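PDB 6FKG: Rv1989c (MbcT) from Mycobacterium tuberculosis, which degrades NAD(+) by phosphorolysis as the toxin of a type II toxin-antitoxin system, killing the cell unless neutralised by its antitoxin MbcA. Local coordinates for residues 102-107 with 113-118; 11-16 with 129-134; 68-73 with 83-88; 39-44 with 56-61; 33-38 with 167-172. All blocks are in the same frame, centred on the assembly; numbering follows the deposited sequence.

Contact 1: 102-107 with 113-118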
# COMPACT_ATOMS: atom_id res chain seq x y z
N LEU B 102 24.27 -3.14 36.62
CA LEU B 102 23.02 -2.76 37.27
C LEU B 102 22.54 -3.93 38.14
O LEU B 102 22.28 -5.01 37.62
CB LEU B 102 21.96 -2.39 36.24
CG LEU B 102 20.61 -1.95 36.81
CD1 LEU B 102 20.71 -0.64 37.58
CD2 LEU B 102 19.61 -1.83 35.66
N ASP B 103 22.44 -3.71 39.45
CA ASP B 103 22.08 -4.80 40.35
C ASP B 103 20.57 -4.89 40.56
O ASP B 103 20.01 -4.12 41.32
CB ASP B 103 22.77 -4.63 41.71
CG ASP B 103 22.51 -5.79 42.66
OD1 ASP B 103 21.88 -6.80 42.25
OD2 ASP B 103 22.95 -5.71 43.81
N LEU B 104 19.94 -5.87 39.92
CA LEU B 104 18.50 -6.05 40.06
C LEU B 104 18.17 -7.32 40.87
O LEU B 104 17.09 -7.88 40.73
CB LEU B 104 17.83 -6.13 38.68
CG LEU B 104 18.03 -4.90 37.79
CD1 LEU B 104 17.28 -5.06 36.45
CD2 LEU B 104 17.59 -3.63 38.51
N THR B 105 19.10 -7.75 41.71
CA THR B 105 18.87 -8.96 42.50
C THR B 105 18.01 -8.69 43.72
O THR B 105 17.48 -9.62 44.33
CB THR B 105 20.20 -9.62 42.94
OG1 THR B 105 20.95 -8.70 43.74
CG2 THR B 105 21.02 -10.04 41.70
N THR B 106 17.84 -7.42 44.09
CA THR B 106 16.99 -7.08 45.23
C THR B 106 15.60 -6.66 44.74
O THR B 106 15.46 -6.13 43.64
CB THR B 106 17.58 -5.95 46.09
OG1 THR B 106 17.58 -4.73 45.34
CG2 THR B 106 19.01 -6.30 46.50
N PRO B 107 14.57 -6.92 45.55
CA PRO B 107 13.21 -6.49 45.19
C PRO B 107 13.08 -4.97 45.15
O PRO B 107 12.33 -4.44 44.33
CB PRO B 107 12.34 -7.09 46.30
CG PRO B 107 13.27 -7.27 47.45
CD PRO B 107 14.58 -7.65 46.83
N VAL B 113 12.72 0.09 39.06
CA VAL B 113 12.68 0.19 37.60
C VAL B 113 11.39 -0.39 36.99
O VAL B 113 11.30 -0.59 35.78
CB VAL B 113 13.92 -0.50 36.95
CG1 VAL B 113 15.20 0.17 37.44
CG2 VAL B 113 13.96 -2.01 37.22
N GLY B 114 10.40 -0.68 37.83
CA GLY B 114 9.08 -1.07 37.36
C GLY B 114 8.90 -2.53 36.99
O GLY B 114 7.94 -2.87 36.29
N LEU B 115 9.79 -3.40 37.46
CA LEU B 115 9.70 -4.82 37.12
C LEU B 115 9.15 -5.65 38.28
O LEU B 115 9.36 -5.32 39.44
CB LEU B 115 11.06 -5.38 36.72
CG LEU B 115 11.74 -4.78 35.50
CD1 LEU B 115 13.12 -5.39 35.35
CD2 LEU B 115 10.88 -4.99 34.26
N GLU B 116 8.46 -6.73 37.94
CA GLU B 116 7.95 -7.68 38.93
C GLU B 116 8.21 -9.07 38.41
O GLU B 116 8.74 -9.23 37.31
CB GLU B 116 6.47 -7.45 39.21
CG GLU B 116 6.17 -6.13 39.90
CD GLU B 116 4.80 -6.09 40.55
OE1 GLU B 116 3.91 -6.85 40.12
OE2 GLU B 116 4.62 -5.30 41.51
N ASN B 117 7.85 -10.09 39.18
CA ASN B 117 8.21 -11.46 38.82
C ASN B 117 7.62 -11.87 37.48
O ASN B 117 8.24 -12.61 36.71
CB ASN B 117 7.78 -12.43 39.93
CG ASN B 117 8.71 -12.39 41.13
OD1 ASN B 117 9.91 -12.15 40.99
ND2 ASN B 117 8.16 -12.63 42.32
N ASP B 118 6.43 -11.35 37.19
CA ASP B 118 5.77 -11.52 35.89
C ASP B 118 6.69 -11.14 34.74
O ASP B 118 6.73 -11.82 33.70
CB ASP B 118 4.50 -10.68 35.81
CG ASP B 118 3.38 -11.26 36.63
OD1 ASP B 118 3.68 -12.00 37.60
OD2 ASP B 118 2.20 -11.00 36.31
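Leu104 reaches across to Val113 and Leu115 with its two methyl branches, one for each partner. CD2 of Leu104 meets CG2 of Val113 at 4.2 Å, the two side chains crossing obliquely, while CD1 of Leu104 lies 4.3 Å from CD1 of Leu115. In Leu104, CG sits beside the backbone N (chi1 -59°) and CD1 continues the extended line from CA, so the fork opens toward both neighbours. The contact is buried, wholly apolar and rather loose.

Polar groups shape the chain on each side of it. At the end of strand 89-103, Asp103 OD1 accepts two bonds: from Thr105 OG1 at 2.6 Å, on the syn lone pair, and from Thr105 N at 3.0 Å, which comes in 38° above the carboxylate plane. The second makes an Asx turn that swings the chain round Leu104. Arg110 NH1 then binds the carbonyls of Leu104 and Thr105, and Thr106 OG1 caps the following helix at Ala109 N. That helix ends in a Schellman motif with Gly114 at C-prime, which turns the chain so that Val113 and Leu115 both face Leu104; Gln48 of an MbcA chain binds Gly114 O.

Farther out, Leu104 packs on Val143 of strand 142-147. Ile13 of helix 7-16 touches Val113, and Val131 of helix 126-137 touches Leu102, Leu104 and Leu115.

Contact 2: 11-16 with 129-134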
# COMPACT_ATOMS: atom_id res chain seq x y z
N GLN B 11 16.62 7.77 33.56
CA GLN B 11 17.02 8.55 34.73
C GLN B 11 17.05 7.67 35.97
O GLN B 11 17.98 7.74 36.77
CB GLN B 11 16.07 9.72 34.95
CG GLN B 11 16.63 10.79 35.88
CD GLN B 11 17.62 11.71 35.19
OE1 GLN B 11 17.80 11.66 33.97
NE2 GLN B 11 18.28 12.57 35.96
N ARG B 12 16.02 6.84 36.13
CA ARG B 12 15.93 5.98 37.30
C ARG B 12 17.08 4.98 37.33
O ARG B 12 17.66 4.74 38.39
CB ARG B 12 14.59 5.24 37.33
CG ARG B 12 13.42 6.13 37.66
CD ARG B 12 13.73 6.99 38.87
NE ARG B 12 12.53 7.29 39.64
CZ ARG B 12 11.90 6.42 40.42
NH1 ARG B 12 12.36 5.18 40.54
NH2 ARG B 12 10.82 6.79 41.08
N ILE B 13 17.39 4.40 36.19
CA ILE B 13 18.47 3.41 36.13
C ILE B 13 19.82 4.08 36.42
O ILE B 13 20.64 3.55 37.18
CB ILE B 13 18.48 2.68 34.77
CG1 ILE B 13 17.28 1.72 34.72
CG2 ILE B 13 19.79 1.92 34.57
CD1 ILE B 13 17.00 1.14 33.37
N ASP B 14 20.05 5.26 35.84
CA ASP B 14 21.26 6.02 36.15
C ASP B 14 21.38 6.30 37.65
O ASP B 14 22.47 6.20 38.22
CB ASP B 14 21.27 7.35 35.38
CG ASP B 14 22.48 8.22 35.72
OD1 ASP B 14 23.55 8.02 35.12
OD2 ASP B 14 22.36 9.10 36.60
N ALA B 15 20.26 6.65 38.28
CA ALA B 15 20.23 6.92 39.72
C ALA B 15 20.61 5.68 40.52
O ALA B 15 21.27 5.80 41.56
CB ALA B 15 18.85 7.41 40.14
N ARG B 16 20.19 4.51 40.06
CA ARG B 16 20.58 3.26 40.72
C ARG B 16 22.09 3.06 40.64
O ARG B 16 22.72 2.59 41.60
CB ARG B 16 19.89 2.04 40.09
CG ARG B 16 18.37 2.06 40.11
CD ARG B 16 17.83 1.95 41.52
NE ARG B 16 18.35 0.79 42.24
CZ ARG B 16 18.04 0.51 43.51
NH1 ARG B 16 17.21 1.31 44.17
NH2 ARG B 16 18.55 -0.55 44.11
N GLN B 129 13.50 -6.13 28.56
CA GLN B 129 14.30 -5.67 27.42
C GLN B 129 14.52 -4.16 27.45
O GLN B 129 15.60 -3.68 27.13
CB GLN B 129 13.64 -6.07 26.10
CG GLN B 129 13.74 -7.56 25.81
CD GLN B 129 13.05 -7.95 24.51
OE1 GLN B 129 11.97 -7.45 24.20
NE2 GLN B 129 13.68 -8.82 23.74
N ALA B 130 13.50 -3.41 27.85
CA ALA B 130 13.64 -1.97 27.95
C ALA B 130 14.68 -1.61 29.00
O ALA B 130 15.47 -0.69 28.83
CB ALA B 130 12.31 -1.31 28.27
N VAL B 131 14.67 -2.37 30.10
CA VAL B 131 15.63 -2.12 31.17
C VAL B 131 17.06 -2.46 30.72
O VAL B 131 18.00 -1.68 30.96
CB VAL B 131 15.25 -2.92 32.45
CG1 VAL B 131 16.36 -2.85 33.48
CG2 VAL B 131 13.95 -2.38 33.04
N GLY B 132 17.24 -3.61 30.07
CA GLY B 132 18.56 -3.97 29.54
C GLY B 132 19.02 -2.97 28.49
O GLY B 132 20.19 -2.59 28.46
N HIS B 133 18.10 -2.53 27.64
CA HIS B 133 18.42 -1.52 26.64
C HIS B 133 18.96 -0.26 27.30
O HIS B 133 19.99 0.28 26.89
CB HIS B 133 17.19 -1.19 25.82
CG HIS B 133 17.44 -0.25 24.68
ND1 HIS B 133 16.41 0.37 24.00
CD2 HIS B 133 18.58 0.16 24.09
CE1 HIS B 133 16.92 1.14 23.05
NE2 HIS B 133 18.24 1.03 23.09
N ALA B 134 18.28 0.21 28.34
CA ALA B 134 18.68 1.44 29.01
C ALA B 134 20.03 1.29 29.71
O ALA B 134 20.85 2.21 29.68
CB ALA B 134 17.61 1.87 30.01
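The bond from His133 N to Gln129 O, 2.8 Å, helps close the helical turn that presents Val131 and Ala134 to Ile13. A second backbone bond, Ala134 N to Ala130 O at 3.0 Å, holds the next step of the same turn. The side chains that meet between the two helices are all apolar, and one atom does the touching on its side: CD1 of Ile13.

That methyl drops between two residues three apart on helix 126-137. It presses on CB of Ala134 at 3.5 Å, tighter than usual for two carbons, and stands 4.0 Å from CG1 of Val131. It also lies 3.8 Å from the carbonyl O of Val131, so it rests on the backbone of the helix as well as on its side chains. The contact packs the N-terminal helix 7-16 against helix 126-137, more than a hundred residues on in the chain. Ile13 gets there by stretching out: CG1 lies beside the backbone N (chi1 -72°) and CD1 runs on nearly anti to CA (chi2 168°), so the longer branch crosses the gap.

Leu102 of strand 89-103 also touches Ile13, and Leu138 and Met140 pack on it too. Two MbcA chains also reach these helices: Gln11 OE1 accepts from the backbone N of Val7 on one of them, His133 NE2 is bonded to Tyr60 OH of the same chain, and Pro47 of another lies on Ala130 and Val131.

Contact 3: 68-73 with 83-88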
# COMPACT_ATOMS: atom_id res chain seq x y z
N VAL B 68 19.37 -25.13 35.19
CA VAL B 68 17.98 -24.71 35.23
C VAL B 68 17.63 -23.93 33.95
O VAL B 68 16.56 -24.11 33.38
CB VAL B 68 17.69 -23.87 36.49
CG1 VAL B 68 16.25 -23.33 36.48
CG2 VAL B 68 17.93 -24.71 37.73
N GLU B 69 18.55 -23.10 33.46
CA GLU B 69 18.28 -22.37 32.22
C GLU B 69 18.27 -23.32 31.01
O GLU B 69 17.48 -23.15 30.08
CB GLU B 69 19.29 -21.24 32.01
CG GLU B 69 19.21 -20.12 33.09
CD GLU B 69 17.82 -19.49 33.21
OE1 GLU B 69 17.10 -19.37 32.19
OE2 GLU B 69 17.45 -19.12 34.33
N VAL B 70 19.10 -24.37 31.06
CA VAL B 70 19.05 -25.38 30.00
C VAL B 70 17.66 -26.02 29.97
O VAL B 70 17.09 -26.23 28.90
CB VAL B 70 20.14 -26.47 30.18
CG1 VAL B 70 19.96 -27.58 29.14
CG2 VAL B 70 21.54 -25.87 30.07
N GLU B 71 17.10 -26.31 31.14
CA GLU B 71 15.75 -26.87 31.22
C GLU B 71 14.69 -25.95 30.63
O GLU B 71 13.78 -26.40 29.92
CB GLU B 71 15.38 -27.15 32.68
CG GLU B 71 16.27 -28.11 33.39
CD GLU B 71 15.81 -28.34 34.83
OE1 GLU B 71 14.81 -27.72 35.27
OE2 GLU B 71 16.46 -29.14 35.53
N ARG B 72 14.76 -24.67 30.98
CA ARG B 72 13.80 -23.69 30.49
C ARG B 72 13.87 -23.54 28.98
O ARG B 72 12.85 -23.41 28.32
CB ARG B 72 14.01 -22.34 31.16
CG ARG B 72 13.72 -22.35 32.66
CD ARG B 72 13.95 -20.96 33.28
NE ARG B 72 12.92 -20.01 32.87
CZ ARG B 72 13.15 -18.94 32.11
NH1 ARG B 72 14.38 -18.69 31.67
NH2 ARG B 72 12.14 -18.14 31.79
N ALA B 73 15.08 -23.55 28.42
CA ALA B 73 15.20 -23.50 26.98
C ALA B 73 14.64 -24.77 26.34
O ALA B 73 13.92 -24.71 25.34
CB ALA B 73 16.67 -23.29 26.57
N LYS B 83 16.95 -34.72 26.54
CA LYS B 83 16.86 -34.99 25.10
C LYS B 83 17.58 -33.93 24.27
O LYS B 83 18.24 -34.24 23.27
CB LYS B 83 15.40 -35.07 24.66
CG LYS B 83 14.65 -36.31 25.14
CD LYS B 83 15.18 -37.58 24.47
CE LYS B 83 14.37 -38.80 24.85
NZ LYS B 83 15.01 -40.06 24.36
N MET B 84 17.45 -32.67 24.66
CA MET B 84 18.08 -31.57 23.92
C MET B 84 19.59 -31.72 23.88
O MET B 84 20.24 -31.45 22.85
CB MET B 84 17.72 -30.22 24.55
CG MET B 84 18.27 -29.00 23.81
SD MET B 84 17.64 -27.47 24.55
CE MET B 84 18.91 -27.12 25.74
N LEU B 85 20.15 -32.19 25.00
CA LEU B 85 21.60 -32.31 25.13
C LEU B 85 22.17 -33.54 24.41
O LEU B 85 23.35 -33.84 24.52
CB LEU B 85 21.99 -32.35 26.59
CG LEU B 85 21.76 -31.01 27.32
CD1 LEU B 85 22.02 -31.19 28.80
CD2 LEU B 85 22.68 -29.91 26.72
N GLU B 86 21.31 -34.24 23.68
CA GLU B 86 21.79 -35.24 22.73
C GLU B 86 22.43 -34.55 21.53
O GLU B 86 23.29 -35.12 20.87
CB GLU B 86 20.66 -36.14 22.28
CG GLU B 86 20.13 -37.01 23.44
CD GLU B 86 19.07 -37.97 22.98
OE1 GLU B 86 18.77 -37.99 21.77
OE2 GLU B 86 18.54 -38.71 23.84
N ALA B 87 21.99 -33.32 21.23
CA ALA B 87 22.73 -32.47 20.29
C ALA B 87 23.95 -31.95 21.05
O ALA B 87 23.94 -31.93 22.28
CB ALA B 87 21.85 -31.33 19.76
N ALA B 88 25.00 -31.56 20.34
CA ALA B 88 26.28 -31.27 20.98
C ALA B 88 26.33 -29.88 21.61
O ALA B 88 26.39 -28.87 20.91
CB ALA B 88 27.40 -31.41 19.96
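Val70 is met by Met84 and Leu85 on the same methyl, CG1. The valine holds CG1 opposite its backbone N (chi1 174°), which carries that branch out from helix 63-76 toward the short helix 81-84. CE of Met84 comes to 3.6 Å from it, and CD1 of Leu85 to 4.2 Å.

The methionine arrives by a long, nearly straight reach with a hook at the end. Its first two torsions are both extended, and the chain then bends about the CG-SD bond (chi3 92°), which turns the methyl in over Val70. From there CE also lies 3.8 Å from the carbonyl O of Val70. The sulfur stays on the Ala73 side, with SD of Met84 4.4 Å from C of Ala73, so the end of Met84 sits between Val70 and Ala73. Leu85 works differently. Its CG is folded beside the backbone N (chi1 -69°) and CD1 runs on extended, which brings the tip round to Val70 and sets the two side chains at about a right angle.

Helix 63-76 carries its own salt bridge away from this apolar patch. Arg72 NH1 donates to the syn lone pair of Glu69 OE1 at 2.9 Å, with the oxygen in the guanidinium plane. That same NH1 also binds Val115 O of MbcA, and Leu69 of MbcA lies on Met84.

Tyr28 of strand 19-30 packs on Val70 and Ala73, and Pro177 and Tyr180 of the C-terminal helix 177-185 cover Leu85.

Contact 4: 39-44 with 56-61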
# COMPACT_ATOMS: atom_id res chain seq x y z
N GLU B 39 26.29 -12.80 19.56
CA GLU B 39 25.56 -12.43 18.35
C GLU B 39 24.15 -13.04 18.27
O GLU B 39 23.29 -12.49 17.62
CB GLU B 39 26.35 -12.84 17.13
CG GLU B 39 27.71 -12.18 17.11
CD GLU B 39 27.62 -10.67 17.00
OE1 GLU B 39 26.64 -10.16 16.41
OE2 GLU B 39 28.55 -9.99 17.51
N GLY B 40 23.94 -14.17 18.94
CA GLY B 40 22.65 -14.83 18.89
C GLY B 40 21.58 -14.00 19.60
O GLY B 40 20.46 -13.83 19.09
N ALA B 41 21.94 -13.49 20.77
CA ALA B 41 21.07 -12.60 21.51
C ALA B 41 20.80 -11.33 20.71
O ALA B 41 19.70 -10.78 20.76
CB ALA B 41 21.68 -12.26 22.86
N ARG B 42 21.78 -10.87 19.95
CA ARG B 42 21.56 -9.70 19.10
C ARG B 42 20.60 -10.01 17.95
O ARG B 42 19.75 -9.20 17.60
CB ARG B 42 22.87 -9.17 18.53
CG ARG B 42 22.70 -7.94 17.66
CD ARG B 42 23.94 -7.70 16.81
NE ARG B 42 24.34 -6.31 16.87
CZ ARG B 42 25.59 -5.88 16.68
NH1 ARG B 42 26.56 -6.75 16.40
NH2 ARG B 42 25.86 -4.59 16.78
N ARG B 43 20.75 -11.18 17.34
CA ARG B 43 19.94 -11.52 16.18
C ARG B 43 18.46 -11.72 16.57
O ARG B 43 17.57 -11.26 15.86
CB ARG B 43 20.51 -12.76 15.49
CG ARG B 43 21.58 -12.41 14.45
CD ARG B 43 22.41 -13.61 14.03
NE ARG B 43 21.60 -14.71 13.51
CZ ARG B 43 21.22 -14.85 12.25
NH1 ARG B 43 21.58 -13.95 11.34
NH2 ARG B 43 20.49 -15.90 11.89
N PHE B 44 18.23 -12.40 17.69
CA PHE B 44 16.86 -12.78 18.08
C PHE B 44 16.28 -11.89 19.16
O PHE B 44 15.06 -11.72 19.25
CB PHE B 44 16.81 -14.24 18.58
CG PHE B 44 15.40 -14.75 18.78
CD1 PHE B 44 14.57 -14.94 17.69
CD2 PHE B 44 14.91 -14.99 20.06
CE1 PHE B 44 13.27 -15.37 17.85
CE2 PHE B 44 13.58 -15.43 20.23
CZ PHE B 44 12.78 -15.62 19.13
N ALA B 56 24.92 -9.64 23.31
CA ALA B 56 24.72 -9.87 24.74
C ALA B 56 24.99 -11.33 25.07
O ALA B 56 24.71 -12.21 24.26
CB ALA B 56 23.29 -9.49 25.17
N ILE B 57 25.56 -11.56 26.25
CA ILE B 57 25.94 -12.89 26.72
C ILE B 57 25.17 -13.19 27.99
O ILE B 57 25.19 -12.39 28.92
CB ILE B 57 27.44 -12.99 27.06
CG1 ILE B 57 28.32 -12.65 25.86
CG2 ILE B 57 27.78 -14.38 27.55
CD1 ILE B 57 29.79 -12.63 26.26
N TYR B 58 24.53 -14.36 28.05
CA TYR B 58 23.79 -14.74 29.25
C TYR B 58 24.55 -15.78 30.06
O TYR B 58 24.90 -16.85 29.55
CB TYR B 58 22.40 -15.25 28.84
CG TYR B 58 21.47 -14.13 28.42
CD1 TYR B 58 21.55 -13.58 27.14
CD2 TYR B 58 20.55 -13.59 29.31
CE1 TYR B 58 20.71 -12.54 26.75
CE2 TYR B 58 19.71 -12.55 28.94
CZ TYR B 58 19.81 -12.02 27.66
OH TYR B 58 18.99 -10.98 27.28
N LEU B 59 24.84 -15.45 31.33
CA LEU B 59 25.57 -16.34 32.23
C LEU B 59 24.78 -16.56 33.51
O LEU B 59 23.97 -15.73 33.88
CB LEU B 59 26.95 -15.78 32.57
CG LEU B 59 27.81 -15.45 31.33
CD1 LEU B 59 28.06 -13.97 31.26
CD2 LEU B 59 29.11 -16.19 31.39
N ALA B 60 25.06 -17.66 34.20
CA ALA B 60 24.46 -17.91 35.51
C ALA B 60 25.56 -17.95 36.57
O ALA B 60 26.71 -18.19 36.22
CB ALA B 60 23.68 -19.21 35.50
N ASP B 61 25.21 -17.77 37.85
CA ASP B 61 26.23 -17.68 38.90
C ASP B 61 26.62 -19.04 39.50
O ASP B 61 27.41 -19.11 40.45
CB ASP B 61 25.78 -16.74 40.04
CG ASP B 61 24.65 -17.32 40.89
OD1 ASP B 61 23.86 -18.16 40.39
OD2 ASP B 61 24.54 -16.93 42.07
O HOH W 1 24.09 -14.58 23.06
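Ala41 points its methyl at the start of strand 56-60, into the corner formed by Ala56 and the ring of Tyr58. CB of Ala41 lies 3.3 Å from the carbonyl O of Ala56 and 3.9 Å from CB of the same residue. Toward Tyr58 the approach is to the rim of the ring: the methyl sits near the ring plane, 4.0 Å from CE1, and lies over neither face. The tyrosine's CG is placed beside the backbone N (chi1 -74°), which sends the ring back along the strand toward the helix.

A water fills the polar side of this corner. It donates to Ala56 O at 2.7 Å and takes a weak bond from Ala41 N in the first turn of helix 39-44, so the carbonyl under the methyl has a partner.

Asn49 fixes the two sides relative to each other, since its OD1 is bonded to Tyr58 OH and its ND2 to Ala41 O; Trp48 N also bonds to the tyrosine hydroxyl. MbcA closes the outside, with Val113 of that chain on both Ala41 and Tyr58 and its Phe114 ring meeting the tyrosine ring at about 50°. Gly40 N is bonded to Glu111 of MbcA as well.

A short helix seated on the beginning of a sheet strand thus joins two parts of the RES domain, in the ADP-ribosyl clan, and the antitoxin packed over it is consistent with blocked access to the active site.

Contact 5: 33-38 with 167-172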
# COMPACT_ATOMS: atom_id res chain seq x y z
N ARG B 33 30.19 -23.17 19.00
CA ARG B 33 30.11 -21.73 19.20
C ARG B 33 31.20 -21.21 20.13
O ARG B 33 31.65 -21.92 21.03
CB ARG B 33 28.74 -21.34 19.77
CG ARG B 33 27.57 -21.82 18.91
CD ARG B 33 27.73 -21.31 17.48
NE ARG B 33 26.57 -21.64 16.66
CZ ARG B 33 25.64 -20.77 16.28
NH1 ARG B 33 25.74 -19.47 16.61
NH2 ARG B 33 24.63 -21.18 15.54
N ASP B 34 31.62 -19.97 19.91
CA ASP B 34 32.57 -19.31 20.80
C ASP B 34 31.95 -19.00 22.16
O ASP B 34 30.83 -18.47 22.26
CB ASP B 34 33.09 -18.01 20.18
CG ASP B 34 34.16 -17.37 21.03
OD1 ASP B 34 35.34 -17.76 20.90
OD2 ASP B 34 33.83 -16.50 21.86
N ALA B 35 32.68 -19.32 23.22
CA ALA B 35 32.19 -19.11 24.58
C ALA B 35 31.82 -17.66 24.88
O ALA B 35 31.03 -17.40 25.79
CB ALA B 35 33.23 -19.60 25.59
N LEU B 36 32.40 -16.71 24.16
CA LEU B 36 32.16 -15.30 24.51
C LEU B 36 31.33 -14.55 23.46
O LEU B 36 31.08 -13.36 23.61
CB LEU B 36 33.51 -14.59 24.72
CG LEU B 36 34.42 -15.23 25.78
CD1 LEU B 36 35.76 -14.53 25.87
CD2 LEU B 36 33.73 -15.24 27.13
N SER B 37 30.89 -15.23 22.40
CA SER B 37 30.07 -14.60 21.37
C SER B 37 28.70 -14.21 21.88
O SER B 37 28.08 -14.96 22.63
CB SER B 37 29.90 -15.51 20.15
OG SER B 37 28.80 -15.07 19.35
N GLY B 38 28.21 -13.03 21.47
CA GLY B 38 26.89 -12.59 21.89
C GLY B 38 25.96 -12.28 20.73
O GLY B 38 24.95 -11.60 20.90
N LEU B 167 36.27 -10.69 31.48
CA LEU B 167 35.69 -12.00 31.25
C LEU B 167 36.81 -12.93 30.80
O LEU B 167 37.51 -12.63 29.84
CB LEU B 167 34.58 -11.94 30.20
CG LEU B 167 33.13 -11.79 30.63
CD1 LEU B 167 32.93 -10.55 31.47
CD2 LEU B 167 32.26 -11.74 29.40
N GLN B 168 36.99 -14.04 31.50
CA GLN B 168 38.05 -14.98 31.16
C GLN B 168 37.53 -16.40 31.13
O GLN B 168 37.06 -16.91 32.15
CB GLN B 168 39.20 -14.87 32.16
CG GLN B 168 39.97 -13.55 32.07
CD GLN B 168 41.00 -13.40 33.17
OE1 GLN B 168 40.69 -13.57 34.35
NE2 GLN B 168 42.23 -13.09 32.79
N LEU B 169 37.62 -17.03 29.96
CA LEU B 169 37.21 -18.42 29.81
C LEU B 169 38.20 -19.31 30.54
O LEU B 169 39.39 -19.28 30.25
CB LEU B 169 37.14 -18.81 28.33
CG LEU B 169 36.75 -20.26 28.06
CD1 LEU B 169 35.32 -20.51 28.54
CD2 LEU B 169 36.90 -20.59 26.57
N ARG B 170 37.71 -20.10 31.50
CA ARG B 170 38.57 -20.96 32.32
C ARG B 170 38.54 -22.39 31.83
O ARG B 170 39.54 -23.09 31.88
CB ARG B 170 38.15 -20.92 33.79
CG ARG B 170 38.41 -19.61 34.50
CD ARG B 170 39.76 -19.03 34.09
NE ARG B 170 40.33 -18.20 35.14
CZ ARG B 170 41.18 -17.20 34.94
NH1 ARG B 170 41.56 -16.88 33.70
NH2 ARG B 170 41.65 -16.50 35.96
N GLN B 171 37.38 -22.83 31.35
CA GLN B 171 37.19 -24.24 31.06
C GLN B 171 35.96 -24.44 30.18
O GLN B 171 35.00 -23.69 30.30
CB GLN B 171 37.04 -25.02 32.37
CG GLN B 171 36.77 -26.50 32.23
CD GLN B 171 36.39 -27.12 33.56
OE1 GLN B 171 35.31 -27.68 33.71
NE2 GLN B 171 37.28 -27.01 34.54
N SER B 172 36.02 -25.42 29.28
CA SER B 172 34.84 -25.82 28.48
C SER B 172 34.75 -27.34 28.51
O SER B 172 35.75 -28.01 28.31
CB SER B 172 34.95 -25.33 27.03
OG SER B 172 35.05 -23.92 26.93
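The apolar part comes in two pairs, Ala35 on Leu169 and Leu36 on Leu167. Leu169 meets the alanine methyl with both branches: CD1 is 3.7 Å and CD2 3.9 Å from CB of Ala35, so the methyl faces the leucine fork. With CG held opposite the backbone N (chi1 179°), the leucine side chain reaches from the strand toward the loop. Leu36 and Leu167 meet more loosely, CD2 to CD2 at 4.4 Å. Around these pairs, Ile94 of strand 89-103 touches Leu36 and Leu169, and Tyr158 touches Leu36 and Leu167.

Hydrogen bonds within the loop, which joins strand 19-30 to helix 39-44, set these residues out. Asp34 OD2 accepts from Leu36 N at 2.7 Å, the donor approaching 46° above the carboxylate plane; this is an Asx turn. A type I turn from Asp34 to Ser37 overlaps it, closed by a rather long bond from Ser37 N to Asp34 O of 3.2 Å. Ala35 and Leu36 are the middle pair of that turn, and both aim their CB atoms at the strand.

Strand 167-174 runs antiparallel to strand 89-103; a classic beta bulge sets Arg170 and Gln171 together opposite Thr93, and Arg170 forms a salt bridge with Asp95 of that neighbouring strand. Charge on the loop likewise lies away from the leucines, where Arg33 makes salt bridges with Glu67 and Asp107 of an MbcA chain.

Contacts 1 to 4 are buried, whereas contact 5 is only partly so, with Leu169 on the outside. Contacts 1 and 2 form one continuous apolar cluster: Val113 packs on Ile13, and Leu104 and Leu115 on Val131. Contacts 4 and 5 are likewise joined, through a probable hydrogen bond from Ala56 N to Gly38 O and the packing of Ile57 on Leu167. Contact 3 touches none of the others. Contacts 1, 4 and 5 reach the same sheet, while contact 2 joins two helices and contact 3 a helix to the end of a short helix and the turn after it. Apolar packing dominates throughout; contact 4, nearest the chain's centre, adds a ring edge and a bridging water.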